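Local coordinates for protein class I SAM-dependent methyltransferase (Silicibacter pomeroyi DSS-3, PDB 3CVO) that is of unknown function but probably transfers methyl groups from S-adenosylmethionine to an acceptor not yet identified, at residues A[33-38]-A[112-117]; A[123-128]-A[149-154]; A[139-144]-A[180-185]. All blocks are in the same frame, centred on the assembly; numbering follows the deposited sequence.

The three contacts sit side by side along one mixed sheet. Strand 33-37 of interaction 1 is hydrogen-bonded to strand 125-128 of interaction 2, with Leu-127 N 2.9 Å from Leu-35 O; the next strand of interaction 2, 148-152, in turn joins strand 177-182 of interaction 3, where Phe-180 N lies 2.8 Å from Leu-150 O. Centres of interactions 1 and 2, and of 2 and 3, are about 11 Å apart, those of 1 and 3 about 13 Å. Trp-115 ties the ends together: its CH2 reaches Ile-144 CG2 of interaction 3 at 3.5 Å. A 1,2-ethanediol, probably from crystallisation, lies near Val-114 of interaction 1.

Interaction 1. Residues A[33-38]-A[112-117]; sequences VILEYG and LAVWRT
Leu-35 reaches from strand 33-37 into the angle between Val-114 and Trp-115 and splits its two methyls between them. Its CB bond already points at 112-117, and with CG anti to the backbone N (chi1 162°) the branch point carries both methyls to the partner segment. CD1 lies against Val-114 CG2 at 3.8 Å. CD2 turns obliquely to the indole, meeting Trp-115 CZ2 at 3.6 Å and CE2 at 3.9 Å. Two residues on, Tyr-37 stretches along the same side of the strand. Its ring carbon CE1 is 4.2 Å from Val-114 CG1, and its hydroxyl comes to the edge of the indole, the two side chains crossing at about a right angle. There Trp-115 NE1 donates to Tyr-37 OH over 2.9 Å; the bond is bent (145° at the hydrogen), with OH tilted 16° out of the indole plane. The same hydroxyl is bonded to Pro-111 O, giving this buried polar group two partners. Thr-55 and Val-57 of strand 53-58 also pack on Val-114, while helix 133-143 lies against Trp-115. Strand 33-37, with Glu-36 and Tyr-37 at its end and Gly-38 opening the loop after it, matches the first strand of class I methyltransferases, whose acidic, glycine-rich first motif probably forms part of the S-adenosylmethionine site here.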
# COMPACT_ATOMS: atom_id res chain seq x y z
N VAL A 33 -2.30 -13.92 23.90
CA VAL A 33 -1.44 -13.73 22.72
C VAL A 33 -1.06 -12.27 22.65
O VAL A 33 -1.90 -11.38 22.65
CB VAL A 33 -2.09 -14.26 21.37
CG1 VAL A 33 -1.12 -14.11 20.16
CG2 VAL A 33 -2.53 -15.71 21.54
N ILE A 34 0.25 -12.04 22.58
CA ILE A 34 0.82 -10.70 22.59
C ILE A 34 1.66 -10.51 21.34
O ILE A 34 2.49 -11.32 21.05
CB ILE A 34 1.75 -10.46 23.85
CG1 ILE A 34 0.95 -10.53 25.16
CG2 ILE A 34 2.50 -9.09 23.72
CD1 ILE A 34 1.78 -10.93 26.44
N LEU A 35 1.41 -9.42 20.63
CA LEU A 35 2.23 -9.05 19.49
C LEU A 35 2.86 -7.72 19.79
O LEU A 35 2.17 -6.78 20.17
CB LEU A 35 1.36 -8.96 18.20
CG LEU A 35 1.97 -8.18 17.02
CD1 LEU A 35 3.29 -8.89 16.60
CD2 LEU A 35 1.00 -8.01 15.83
N GLU A 36 4.18 -7.65 19.65
CA GLU A 36 4.91 -6.41 19.83
C GLU A 36 5.61 -6.00 18.58
O GLU A 36 6.16 -6.80 17.81
CB GLU A 36 5.96 -6.54 20.95
CG GLU A 36 5.53 -7.07 22.26
CD GLU A 36 6.67 -7.04 23.26
OE1 GLU A 36 7.78 -7.53 22.89
OE2 GLU A 36 6.49 -6.50 24.39
N TYR A 37 5.57 -4.70 18.35
CA TYR A 37 6.49 -4.11 17.38
C TYR A 37 7.54 -3.34 18.17
O TYR A 37 7.21 -2.40 18.87
CB TYR A 37 5.73 -3.17 16.47
CG TYR A 37 4.71 -3.80 15.54
CD1 TYR A 37 5.08 -4.30 14.32
CD2 TYR A 37 3.36 -3.83 15.89
CE1 TYR A 37 4.13 -4.82 13.42
CE2 TYR A 37 2.40 -4.33 15.01
CZ TYR A 37 2.80 -4.83 13.77
OH TYR A 37 1.91 -5.28 12.83
N GLY A 38 8.79 -3.76 18.07
CA GLY A 38 9.82 -3.31 18.98
C GLY A 38 10.02 -4.36 20.04
O GLY A 38 9.07 -4.95 20.51
N LEU A 112 3.51 -5.32 8.24
CA LEU A 112 2.53 -6.26 7.68
C LEU A 112 2.88 -7.77 7.73
O LEU A 112 1.98 -8.58 7.75
CB LEU A 112 2.20 -5.90 6.23
CG LEU A 112 1.34 -4.64 6.06
CD1 LEU A 112 1.39 -4.08 4.60
CD2 LEU A 112 -0.11 -4.90 6.52
N ALA A 113 4.14 -8.14 7.65
CA ALA A 113 4.49 -9.55 7.42
C ALA A 113 4.00 -10.49 8.53
O ALA A 113 3.61 -11.64 8.28
CB ALA A 113 6.04 -9.72 7.21
N VAL A 114 4.08 -10.00 9.76
CA VAL A 114 3.75 -10.83 10.94
C VAL A 114 2.31 -11.31 10.88
O VAL A 114 1.98 -12.40 11.34
CB VAL A 114 4.06 -10.08 12.30
CG1 VAL A 114 3.23 -8.80 12.45
CG2 VAL A 114 3.94 -11.04 13.51
N TRP A 115 1.45 -10.53 10.23
CA TRP A 115 0.03 -10.91 10.08
C TRP A 115 -0.18 -12.13 9.15
O TRP A 115 -1.24 -12.74 9.13
CB TRP A 115 -0.84 -9.70 9.67
CG TRP A 115 -0.84 -8.70 10.75
CD1 TRP A 115 0.03 -7.66 10.92
CD2 TRP A 115 -1.72 -8.68 11.88
NE1 TRP A 115 -0.30 -6.97 12.05
CE2 TRP A 115 -1.34 -7.60 12.68
CE3 TRP A 115 -2.78 -9.50 12.29
CZ2 TRP A 115 -1.98 -7.30 13.87
CZ3 TRP A 115 -3.44 -9.18 13.47
CH2 TRP A 115 -3.04 -8.10 14.24
N ARG A 116 0.86 -12.48 8.41
CA ARG A 116 0.80 -13.60 7.45
C ARG A 116 1.72 -14.73 7.89
O ARG A 116 1.97 -15.65 7.13
CB ARG A 116 1.22 -13.18 6.02
CG ARG A 116 0.51 -11.97 5.44
CD ARG A 116 -0.94 -12.12 5.61
NE ARG A 116 -1.47 -13.22 4.82
CZ ARG A 116 -2.75 -13.61 4.84
NH1 ARG A 116 -3.67 -13.00 5.60
NH2 ARG A 116 -3.11 -14.63 4.08
N THR A 117 2.26 -14.62 9.07
CA THR A 117 3.27 -15.57 9.53
C THR A 117 2.70 -16.97 9.61
O THR A 117 1.53 -17.18 9.96
CB THR A 117 3.93 -15.16 10.90
OG1 THR A 117 5.05 -16.01 11.16
CG2 THR A 117 2.97 -15.24 12.04

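Interaction 2. Residues A[123-128]-A[149-154]; sequences PDVVLV and TLLFDD
Val-128 lays its CG1 over the face of the Phe-152 ring, 4.1 Å from the centroid and only 3° off the ring normal, a nearly centred CH-pi contact. CG1 stands anti to the backbone N (chi1 172°), which leaves the other methyl, CG2, to face Leu-150, whose CD1 it meets at 3.8 Å. That same CD1 also touches Val-126 CG1, so one leucine methyl fills the angle between two valines of the neighbouring strand. These residues share one face of the sheet with helix 133-143, where Thr-140 packs on Val-126 and Leu-150 and Arg-133 lies against Val-128 and Phe-152. On the other face, Leu-127 CD1 rests 3.9 Å from Leu-151 CB, and Val-125 CG2 approaches Leu-151 CG more loosely; helix 18-30 covers this side through Leu-24, Ala-27 and Tyr-28.

Between the two layers, five backbone hydrogen bonds join the strands in parallel register, their axes only 15° apart. Val-126 gives its N to Thr-149 O and receives Leu-151 N on its own O, the latter bond measuring 2.7 Å. Val-128 does likewise, donating to Leu-151 O over 2.8 Å and accepting from Asp-153 N. At the start, Thr-149 N reaches Asp-124 O at 3.2 Å, a longer bond with the donor tilted from the carbonyl plane. The carboxylates are engaged elsewhere: Asp-124 accepts from the backbone N of Val-33 and forms a salt bridge with Arg-146, and Asp-153 forms one with Arg-176. Strand 125-128, helix 133-143 and strand 148-152 form a beta-alpha-beta crossover, the building unit of the Rossmann-like methyltransferase fold.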
# COMPACT_ATOMS: atom_id res chain seq x y z
N PRO A 123 -3.71 -11.91 17.93
CA PRO A 123 -3.35 -11.27 19.19
C PRO A 123 -4.56 -10.83 19.95
O PRO A 123 -5.65 -10.64 19.38
CB PRO A 123 -2.53 -10.03 18.77
CG PRO A 123 -2.36 -10.11 17.34
CD PRO A 123 -3.22 -11.19 16.75
N ASP A 124 -4.33 -10.70 21.25
CA ASP A 124 -5.28 -10.08 22.18
C ASP A 124 -4.86 -8.66 22.48
O ASP A 124 -5.69 -7.80 22.68
CB ASP A 124 -5.32 -10.88 23.45
CG ASP A 124 -5.81 -12.30 23.22
OD1 ASP A 124 -6.83 -12.44 22.54
OD2 ASP A 124 -5.17 -13.26 23.71
N VAL A 125 -3.54 -8.46 22.53
CA VAL A 125 -2.94 -7.13 22.71
C VAL A 125 -1.83 -6.92 21.71
O VAL A 125 -1.09 -7.83 21.36
CB VAL A 125 -2.41 -6.90 24.18
CG1 VAL A 125 -1.20 -7.78 24.47
CG2 VAL A 125 -2.04 -5.44 24.38
N VAL A 126 -1.77 -5.70 21.19
CA VAL A 126 -0.67 -5.26 20.32
C VAL A 126 0.01 -4.05 20.92
O VAL A 126 -0.62 -3.05 21.31
CB VAL A 126 -1.15 -4.89 18.88
CG1 VAL A 126 0.02 -4.36 17.98
CG2 VAL A 126 -1.86 -6.11 18.24
N LEU A 127 1.32 -4.15 20.98
CA LEU A 127 2.14 -3.01 21.40
C LEU A 127 2.90 -2.41 20.22
O LEU A 127 3.62 -3.09 19.52
CB LEU A 127 3.17 -3.45 22.44
CG LEU A 127 4.19 -2.37 22.84
CD1 LEU A 127 3.49 -1.16 23.54
CD2 LEU A 127 5.34 -2.92 23.71
N VAL A 128 2.67 -1.12 20.02
CA VAL A 128 3.33 -0.34 18.99
C VAL A 128 4.47 0.46 19.65
O VAL A 128 4.26 1.48 20.34
CB VAL A 128 2.35 0.53 18.17
CG1 VAL A 128 3.10 1.49 17.23
CG2 VAL A 128 1.37 -0.37 17.37
N THR A 149 -6.86 -4.85 22.10
CA THR A 149 -6.24 -3.68 22.72
C THR A 149 -4.95 -3.40 22.02
O THR A 149 -4.14 -4.29 21.77
CB THR A 149 -5.95 -3.90 24.22
OG1 THR A 149 -7.19 -4.11 24.88
CG2 THR A 149 -5.23 -2.68 24.84
N LEU A 150 -4.79 -2.14 21.65
CA LEU A 150 -3.52 -1.63 21.08
C LEU A 150 -2.96 -0.56 21.99
O LEU A 150 -3.62 0.38 22.40
CB LEU A 150 -3.69 -1.14 19.63
CG LEU A 150 -2.35 -0.78 18.97
CD1 LEU A 150 -2.34 -1.22 17.49
CD2 LEU A 150 -1.99 0.68 19.07
N LEU A 151 -1.71 -0.76 22.37
CA LEU A 151 -0.99 0.20 23.19
C LEU A 151 0.06 0.88 22.30
O LEU A 151 0.87 0.22 21.65
CB LEU A 151 -0.29 -0.50 24.36
CG LEU A 151 -1.13 -1.38 25.30
CD1 LEU A 151 -0.25 -2.09 26.33
CD2 LEU A 151 -2.28 -0.55 25.94
N PHE A 152 -0.01 2.19 22.24
CA PHE A 152 0.85 2.95 21.34
C PHE A 152 1.71 3.84 22.24
O PHE A 152 1.25 4.83 22.83
CB PHE A 152 -0.04 3.74 20.39
CG PHE A 152 0.65 4.38 19.19
CD1 PHE A 152 1.83 5.06 19.30
CD2 PHE A 152 0.05 4.33 17.93
CE1 PHE A 152 2.42 5.69 18.21
CE2 PHE A 152 0.62 4.95 16.83
CZ PHE A 152 1.82 5.63 16.98
N ASP A 153 2.99 3.51 22.34
CA ASP A 153 3.88 4.27 23.20
C ASP A 153 4.37 5.57 22.55
O ASP A 153 4.51 5.65 21.32
CB ASP A 153 5.07 3.45 23.64
CG ASP A 153 5.70 3.97 24.93
OD1 ASP A 153 5.08 4.79 25.69
OD2 ASP A 153 6.84 3.55 25.19
N ASP A 154 4.57 6.57 23.40
CA ASP A 154 5.07 7.88 22.96
C ASP A 154 4.12 8.48 21.98
O ASP A 154 4.53 9.06 20.99
CB ASP A 154 6.41 7.71 22.23
CG ASP A 154 7.42 6.96 23.06
OD1 ASP A 154 7.87 7.57 24.05
OD2 ASP A 154 7.72 5.77 22.75

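Interaction 3. Residues A[139-144]-A[180-185]; sequences ATAFSI and FQVEPQ
Two torsions set the contact between Ile-144 and 180-185: at chi1 57° CG1 stands between the backbone N and the carbonyl carbon, and at chi2 171° the chain runs out straight, delivering CD1 to the far segment. That methyl lies 3.7 Å from Val-182 CG1 and a similar distance from Val-182 O, so it rests on backbone as well as side chain. CG1 packs crosswise on Pro-184, and the proline answers with its CB 3.5 Å from Ile-144 O. An alanine here would lose CG1, CG2 and CD1 together, and would probably leave a gap between Val-182 and Pro-184.

One turn earlier, Ala-141 meets the same segment at two points, Val-182 and Gln-185. Its CB touches Val-182 CG1 at 3.9 Å, and its carbonyl O, near the end of the helix, accepts Gln-185 N at 3.1 Å; the donor is tilted 32° from the carbonyl plane. Phe-142 flanks this bond: its CD1 puts the ring edge against Gln-185 O at 3.4 Å, with the oxygen in the ring plane. A water then spans the backbones, donating to both Phe-142 O and Gln-185 O at 2.6 Å. The Gln-185 side chain, bent at chi2, sends its amide back to Glu-183 O in a weak bond. Leu-168 of helix 165-168 packs on Ala-141 and Val-182, Phe-167 meets the Phe-142 ring edge-to-face, and the contact thus seats the last turn of helix 133-143 where antiparallel strand 177-182, paired with strand 148-152, leaves the sheet.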
# COMPACT_ATOMS: atom_id res chain seq x y z
N ALA A 139 -2.02 -1.32 10.26
CA ALA A 139 -1.90 -2.72 9.89
C ALA A 139 -2.75 -3.59 10.82
O ALA A 139 -3.49 -4.43 10.36
CB ALA A 139 -0.45 -3.16 9.89
N THR A 140 -2.73 -3.25 12.11
CA THR A 140 -3.47 -4.01 13.09
C THR A 140 -4.95 -3.81 12.82
O THR A 140 -5.70 -4.77 12.71
CB THR A 140 -3.11 -3.56 14.53
OG1 THR A 140 -1.72 -3.82 14.74
CG2 THR A 140 -3.96 -4.28 15.59
N ALA A 141 -5.35 -2.55 12.65
CA ALA A 141 -6.78 -2.21 12.50
C ALA A 141 -7.35 -2.92 11.31
O ALA A 141 -8.46 -3.43 11.32
CB ALA A 141 -7.00 -0.69 12.34
N PHE A 142 -6.56 -2.97 10.24
CA PHE A 142 -7.11 -3.51 8.99
C PHE A 142 -6.97 -5.04 8.92
O PHE A 142 -7.65 -5.66 8.14
CB PHE A 142 -6.44 -2.89 7.78
CG PHE A 142 -6.67 -1.43 7.65
CD1 PHE A 142 -7.92 -0.91 7.79
CD2 PHE A 142 -5.63 -0.59 7.34
CE1 PHE A 142 -8.14 0.42 7.68
CE2 PHE A 142 -5.84 0.74 7.18
CZ PHE A 142 -7.11 1.25 7.37
N SER A 143 -6.15 -5.62 9.79
CA SER A 143 -5.78 -7.06 9.67
C SER A 143 -6.50 -7.99 10.67
O SER A 143 -6.64 -9.20 10.47
CB SER A 143 -4.28 -7.26 9.80
OG SER A 143 -3.55 -6.64 8.75
N ILE A 144 -6.90 -7.40 11.77
CA ILE A 144 -7.57 -8.13 12.86
C ILE A 144 -8.93 -8.59 12.37
O ILE A 144 -9.51 -7.98 11.46
CB ILE A 144 -7.71 -7.32 14.17
CG1 ILE A 144 -8.48 -5.99 13.97
CG2 ILE A 144 -6.31 -7.06 14.87
CD1 ILE A 144 -8.82 -5.25 15.26
N PHE A 180 -5.88 1.89 22.97
CA PHE A 180 -6.99 1.83 22.02
C PHE A 180 -7.74 0.51 22.09
O PHE A 180 -7.16 -0.56 22.25
CB PHE A 180 -6.49 1.96 20.59
CG PHE A 180 -5.82 3.27 20.27
CD1 PHE A 180 -4.43 3.42 20.41
CD2 PHE A 180 -6.57 4.32 19.77
CE1 PHE A 180 -3.82 4.61 20.05
CE2 PHE A 180 -5.98 5.49 19.41
CZ PHE A 180 -4.61 5.65 19.55
N GLN A 181 -9.06 0.60 21.99
CA GLN A 181 -9.89 -0.56 21.80
C GLN A 181 -10.21 -0.64 20.30
O GLN A 181 -11.04 0.10 19.80
CB GLN A 181 -11.17 -0.44 22.62
CG GLN A 181 -11.79 -1.81 22.84
CD GLN A 181 -10.81 -2.79 23.50
OE1 GLN A 181 -10.00 -2.40 24.36
NE2 GLN A 181 -10.86 -4.07 23.08
N VAL A 182 -9.54 -1.54 19.61
CA VAL A 182 -9.57 -1.61 18.14
C VAL A 182 -10.51 -2.68 17.63
O VAL A 182 -10.48 -3.83 18.08
CB VAL A 182 -8.14 -1.83 17.55
CG1 VAL A 182 -8.13 -1.65 16.00
CG2 VAL A 182 -7.17 -0.88 18.18
N GLU A 183 -11.35 -2.29 16.69
CA GLU A 183 -12.31 -3.20 16.10
C GLU A 183 -11.96 -3.39 14.64
O GLU A 183 -11.38 -2.49 14.01
CB GLU A 183 -13.69 -2.61 16.17
CG GLU A 183 -14.06 -2.04 17.50
CD GLU A 183 -15.13 -2.83 18.17
OE1 GLU A 183 -15.76 -3.65 17.48
OE2 GLU A 183 -15.35 -2.63 19.39
N PRO A 184 -12.33 -4.53 14.07
CA PRO A 184 -11.85 -4.71 12.68
C PRO A 184 -12.43 -3.67 11.72
O PRO A 184 -13.62 -3.38 11.82
CB PRO A 184 -12.32 -6.12 12.34
CG PRO A 184 -12.36 -6.81 13.70
CD PRO A 184 -12.91 -5.76 14.63
N GLN A 185 -11.56 -3.12 10.86
CA GLN A 185 -11.89 -2.04 9.89
C GLN A 185 -11.66 -2.49 8.44
O GLN A 185 -10.59 -3.03 8.13
CB GLN A 185 -10.99 -0.83 10.12
CG GLN A 185 -11.09 -0.21 11.50
CD GLN A 185 -12.43 0.41 11.65
OE1 GLN A 185 -12.93 1.01 10.70
NE2 GLN A 185 -13.06 0.26 12.83
O HOH W 1 -9.57 -4.83 6.53